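Local coordinates for protein putative glucoamylase (Bacteroides caccae ATCC 43185, PDB 4QT9) that is a putative glucoamylase with an alpha/alpha toroid fold, and probably hydrolyses glycosidic bonds in glucose-containing saccharides, at residues A[272-277]-A[283-288]; A[346-351]-A[403-408]. One frame throughout, in Å; residues are numbered along the deposited sequence.

Contact 1: residues A[272-277]-A[283-288]; sequences DPVGLK and SYFHEM
Phe285 and Val274 stand side by side and point the same way, CG2 of Val274 resting 3.8 Å from CD1 of the ring at an oblique angle. CG of Phe285 lies anti to its backbone N (chi1 -177°), which carries the ring up alongside the valine while its CB sits 3.5 Å from Pro273 O. Pro273 adds CG at the ring's edge, and its own ring is backed by Trp411 of helix 409-415.

Tyr284, one residue earlier, turns its ring to the other end of the turn. Its CD2 meets Leu276 CD2 at 4.0 Å, the two side chains slanting across one another, and the carbonyl O of Leu276 lies at the ring edge. That same oxygen accepts from Tyr284 N over 2.9 Å, a nearly straight bond (N-H...O 168°), and Ser283 CA adds a CA-H...O contact to it. The phenol also has a polar end, where OH bonds to Asp278, so a tyrosine here joins an apolar flank to a fixed tip.

Ser283 is the N-cap of helix 284-301, a place that suits a short hydroxyl able to fold back: OG accepts the capping bond from His286 N, three residues on, at 3.2 Å. The water that accepts from Gly275 N also lies near this OG, a weak link between the segments.

On the other side, Pro273 to Leu276 form a type II turn, closed by Leu276 N to Pro273 O. Gly275 takes the positive phi (73°) of its third position. Asp272 OD1 receives Val274 N in an Asx turn that overlaps its start. The whole is a type II turn leading into the short strand 276-277, docked against the serine-capped first turn of helix 284-301 in the alpha/alpha toroid.

Contact 2: residues A[346-351]-A[403-408]; sequences SSIVYT and ENYRTG
Ser347 O is gripped by two backbone donors, Tyr350 N and Thr351 N, each at 2.9 Å, and this pair of bonds curls 347-351 into a single tight turn. The curl presents Ile348 and Val349 to Tyr405, near the end of helix 392-406. No hydrogen bond crosses between the segments, so the fit is one of apolar shapes.

Ile348 packs against the tyrosine, crossing it at about a right angle. In the conformer described, its CG1 lies over one face of the ring, 4.0 Å from the centroid and 20° off the normal, a CH-pi contact displaced toward the rim. With CG1 anti to the backbone N (chi1 -171°), the chain is carried across that face, and CD1 reaches CD2 of Tyr405 at 3.7 Å. A long, branched isoleucine suits the place, since CG2 also meets Tyr405 CB.

In this alpha/alpha toroid the contact sets the linker between helices 341-345 and 352-364 against the C-terminal turn of helix 392-406. The side chains of Val349 and Tyr405 run past one another, pointing in opposite directions: CG1 of Val349 packs 4.0 Å from Tyr405 CB and against CB of Asn404, whose amide ND2 bonds to Leu269 O.

A tyrosine suits position 405 because its ring offers Ile348 a broad face, with CB beside Val349. Just beyond Arg406, Thr407 OG1 donates to Glu403 OE2 at 2.7 Å.

How the contacts relate
Contact 1 is partly buried, its centre about 17 Å from that of the chain, whereas contact 2 is buried and lies about 14 Å from it. Contact 1 spans a short connection and joins turn to helix start by a backbone hydrogen bond as well as side chains; contact 2 brings together segments far apart in sequence through apolar packing alone. Their centres are about 13 Å apart and they touch directly: Phe285 CE1 comes 3.4 Å from Val349 O, and Tyr350 packs on Pro273, Phe285 and Met288. Helix 409-415 flanks both, its Trp411 touching Pro273 of contact 1 and Val349 of contact 2.

Contact 1: residues A[272-277]-A[283-288]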
# COMPACT_ATOMS: atom_id res chain seq x y z
N ASP A 272 7.39 -10.42 1.63
CA ASP A 272 8.80 -10.21 1.34
C ASP A 272 9.13 -10.59 -0.13
O ASP A 272 9.02 -11.78 -0.49
CB ASP A 272 9.64 -11.04 2.35
CG ASP A 272 11.14 -10.83 2.36
OD1 ASP A 272 11.65 -10.12 1.46
OD2 ASP A 272 11.81 -11.43 3.22
N PRO A 273 9.52 -9.63 -1.02
CA PRO A 273 9.80 -10.02 -2.42
C PRO A 273 11.14 -10.72 -2.60
O PRO A 273 11.32 -11.40 -3.62
CB PRO A 273 9.80 -8.69 -3.19
CG PRO A 273 10.09 -7.64 -2.16
CD PRO A 273 9.67 -8.18 -0.80
N VAL A 274 12.07 -10.57 -1.64
CA VAL A 274 13.42 -11.14 -1.77
C VAL A 274 13.36 -12.70 -1.83
O VAL A 274 12.88 -13.36 -0.91
CB VAL A 274 14.42 -10.63 -0.70
CG1 VAL A 274 15.81 -11.24 -0.91
CG2 VAL A 274 14.49 -9.09 -0.71
N GLY A 275 13.78 -13.24 -2.97
CA GLY A 275 13.78 -14.67 -3.22
C GLY A 275 12.41 -15.28 -3.47
O GLY A 275 12.30 -16.50 -3.56
N LEU A 276 11.36 -14.44 -3.60
CA LEU A 276 9.99 -14.90 -3.83
C LEU A 276 9.81 -15.28 -5.29
O LEU A 276 10.12 -14.51 -6.19
CB LEU A 276 8.96 -13.84 -3.39
CG LEU A 276 7.46 -14.27 -3.40
CD1 LEU A 276 7.16 -15.21 -2.25
CD2 LEU A 276 6.51 -13.03 -3.32
N LYS A 277 9.29 -16.49 -5.51
CA LYS A 277 9.03 -17.00 -6.84
C LYS A 277 7.80 -17.89 -6.84
O LYS A 277 7.42 -18.43 -5.80
CB LYS A 277 10.25 -17.77 -7.39
CG LYS A 277 10.50 -19.13 -6.75
CD LYS A 277 11.92 -19.66 -6.99
CE LYS A 277 12.91 -19.14 -5.97
NZ LYS A 277 12.57 -19.58 -4.58
N SER A 283 11.32 -14.57 -10.12
CA SER A 283 11.75 -13.64 -9.06
C SER A 283 10.89 -12.38 -9.04
O SER A 283 11.06 -11.50 -9.90
CB SER A 283 13.22 -13.26 -9.22
OG SER A 283 13.62 -12.29 -8.25
N TYR A 284 10.01 -12.25 -8.03
CA TYR A 284 9.18 -11.05 -7.86
C TYR A 284 10.08 -9.85 -7.52
O TYR A 284 9.82 -8.73 -7.99
CB TYR A 284 8.06 -11.29 -6.83
CG TYR A 284 6.92 -12.08 -7.46
CD1 TYR A 284 6.00 -11.46 -8.29
CD2 TYR A 284 6.85 -13.46 -7.31
CE1 TYR A 284 4.99 -12.19 -8.93
CE2 TYR A 284 5.84 -14.20 -7.93
CZ TYR A 284 4.90 -13.56 -8.73
OH TYR A 284 3.92 -14.27 -9.38
N PHE A 285 11.23 -10.10 -6.84
CA PHE A 285 12.19 -9.03 -6.54
C PHE A 285 12.74 -8.37 -7.84
O PHE A 285 12.77 -7.14 -7.94
CB PHE A 285 13.37 -9.55 -5.70
CG PHE A 285 14.34 -8.45 -5.31
CD1 PHE A 285 14.09 -7.63 -4.21
CD2 PHE A 285 15.46 -8.17 -6.10
CE1 PHE A 285 14.96 -6.59 -3.88
CE2 PHE A 285 16.31 -7.12 -5.78
CZ PHE A 285 16.07 -6.35 -4.66
N HIS A 286 13.20 -9.21 -8.79
CA HIS A 286 13.78 -8.71 -10.03
C HIS A 286 12.71 -8.11 -10.94
O HIS A 286 13.00 -7.13 -11.60
CB HIS A 286 14.60 -9.79 -10.72
CG HIS A 286 15.87 -10.09 -9.98
ND1 HIS A 286 15.98 -11.20 -9.17
CD2 HIS A 286 17.00 -9.36 -9.88
CE1 HIS A 286 17.19 -11.14 -8.65
NE2 HIS A 286 17.84 -10.05 -9.04
N GLU A 287 11.47 -8.61 -10.90
CA GLU A 287 10.39 -8.02 -11.70
C GLU A 287 10.08 -6.60 -11.24
O GLU A 287 10.03 -5.68 -12.06
CB GLU A 287 9.10 -8.90 -11.65
CG GLU A 287 7.96 -8.37 -12.52
CD GLU A 287 8.20 -8.29 -14.02
OE1 GLU A 287 9.20 -8.85 -14.53
OE2 GLU A 287 7.33 -7.70 -14.71
N MSE A 288 9.96 -6.41 -9.93
CA MSE A 288 9.65 -5.12 -9.30
C MSE A 288 10.82 -4.15 -9.36
O MSE A 288 10.60 -2.94 -9.46
CB MSE A 288 9.15 -5.32 -7.86
CG MSE A 288 7.82 -6.11 -7.78
SE MSE A 288 6.50 -5.77 -9.25
CE MSE A 288 5.95 -7.69 -9.53
O HOH W 1 15.22 -12.29 -5.17

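Contact 2: residues A[346-351]-A[403-408]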
# COMPACT_ATOMS: atom_id res chain seq x y z
N SER A 346 9.59 4.60 -1.98
CA SER A 346 9.08 3.29 -1.55
C SER A 346 9.70 2.13 -2.38
O SER A 346 9.37 0.98 -2.17
CB SER A 346 7.55 3.25 -1.59
OG SER A 346 7.00 4.35 -0.89
N SER A 347 10.61 2.45 -3.30
CA SER A 347 11.33 1.46 -4.08
C SER A 347 12.76 1.30 -3.55
O SER A 347 13.56 0.63 -4.19
CB SER A 347 11.31 1.81 -5.57
OG SER A 347 10.21 1.10 -6.15
N ILE A 348 13.06 1.89 -2.37
CA ILE A 348 14.38 1.82 -1.71
C ILE A 348 14.83 0.35 -1.51
O ILE A 348 16.02 0.06 -1.63
CB ILE A 348 14.39 2.61 -0.36
CG1 ILE A 348 15.82 2.71 0.23
CG2 ILE A 348 13.37 2.04 0.67
CD1 ILE A 348 16.01 3.81 1.30
N VAL A 349 13.88 -0.57 -1.25
CA VAL A 349 14.17 -2.01 -1.06
C VAL A 349 14.70 -2.67 -2.37
O VAL A 349 15.42 -3.67 -2.29
CB VAL A 349 12.93 -2.78 -0.51
CG1 VAL A 349 12.54 -2.28 0.87
CG2 VAL A 349 11.74 -2.72 -1.49
N TYR A 350 14.34 -2.11 -3.54
CA TYR A 350 14.74 -2.60 -4.87
C TYR A 350 15.96 -1.89 -5.45
O TYR A 350 16.83 -2.56 -6.03
CB TYR A 350 13.59 -2.43 -5.88
CG TYR A 350 12.31 -3.09 -5.46
CD1 TYR A 350 12.25 -4.47 -5.24
CD2 TYR A 350 11.15 -2.35 -5.27
CE1 TYR A 350 11.08 -5.08 -4.81
CE2 TYR A 350 9.96 -2.95 -4.86
CZ TYR A 350 9.93 -4.32 -4.63
OH TYR A 350 8.77 -4.95 -4.27
N THR A 351 15.97 -0.54 -5.38
CA THR A 351 17.04 0.31 -5.92
C THR A 351 17.56 1.23 -4.79
O THR A 351 17.23 2.42 -4.77
CB THR A 351 16.51 1.09 -7.14
OG1 THR A 351 15.37 1.85 -6.73
CG2 THR A 351 16.13 0.18 -8.31
N GLU A 403 11.75 1.09 6.61
CA GLU A 403 11.91 0.13 7.70
C GLU A 403 12.35 -1.24 7.17
O GLU A 403 13.33 -1.80 7.68
CB GLU A 403 10.62 -0.01 8.53
CG GLU A 403 10.87 -0.77 9.83
CD GLU A 403 11.89 -0.11 10.74
OE1 GLU A 403 11.76 1.11 10.99
OE2 GLU A 403 12.85 -0.80 11.15
N ASN A 404 11.68 -1.76 6.13
CA ASN A 404 12.03 -3.06 5.55
C ASN A 404 13.44 -3.06 4.99
O ASN A 404 14.13 -4.06 5.13
CB ASN A 404 11.03 -3.53 4.49
CG ASN A 404 9.75 -4.08 5.06
OD1 ASN A 404 9.72 -4.62 6.15
ND2 ASN A 404 8.65 -3.93 4.33
N TYR A 405 13.86 -1.95 4.39
CA TYR A 405 15.21 -1.80 3.85
C TYR A 405 16.25 -1.80 4.98
O TYR A 405 17.31 -2.40 4.82
CB TYR A 405 15.33 -0.49 3.03
CG TYR A 405 16.77 -0.12 2.70
CD1 TYR A 405 17.52 -0.90 1.81
CD2 TYR A 405 17.38 0.99 3.28
CE1 TYR A 405 18.85 -0.58 1.53
CE2 TYR A 405 18.71 1.31 3.00
CZ TYR A 405 19.43 0.54 2.10
OH TYR A 405 20.74 0.84 1.85
N ARG A 406 15.96 -1.10 6.09
CA ARG A 406 16.88 -0.97 7.22
C ARG A 406 16.94 -2.21 8.11
O ARG A 406 18.05 -2.57 8.52
CB ARG A 406 16.51 0.25 8.06
CG ARG A 406 16.79 1.57 7.36
CD ARG A 406 16.34 2.71 8.22
NE ARG A 406 17.46 3.31 8.94
CZ ARG A 406 17.32 4.16 9.94
NH1 ARG A 406 16.11 4.51 10.38
NH2 ARG A 406 18.39 4.67 10.53
N THR A 407 15.79 -2.84 8.46
CA THR A 407 15.80 -3.99 9.38
C THR A 407 15.00 -5.22 8.90
O THR A 407 15.13 -6.29 9.51
CB THR A 407 15.23 -3.59 10.77
OG1 THR A 407 13.83 -3.32 10.67
CG2 THR A 407 15.93 -2.39 11.40
N GLY A 408 14.16 -5.06 7.88
CA GLY A 408 13.26 -6.09 7.38
C GLY A 408 12.13 -6.40 8.34
O GLY A 408 11.50 -7.44 8.23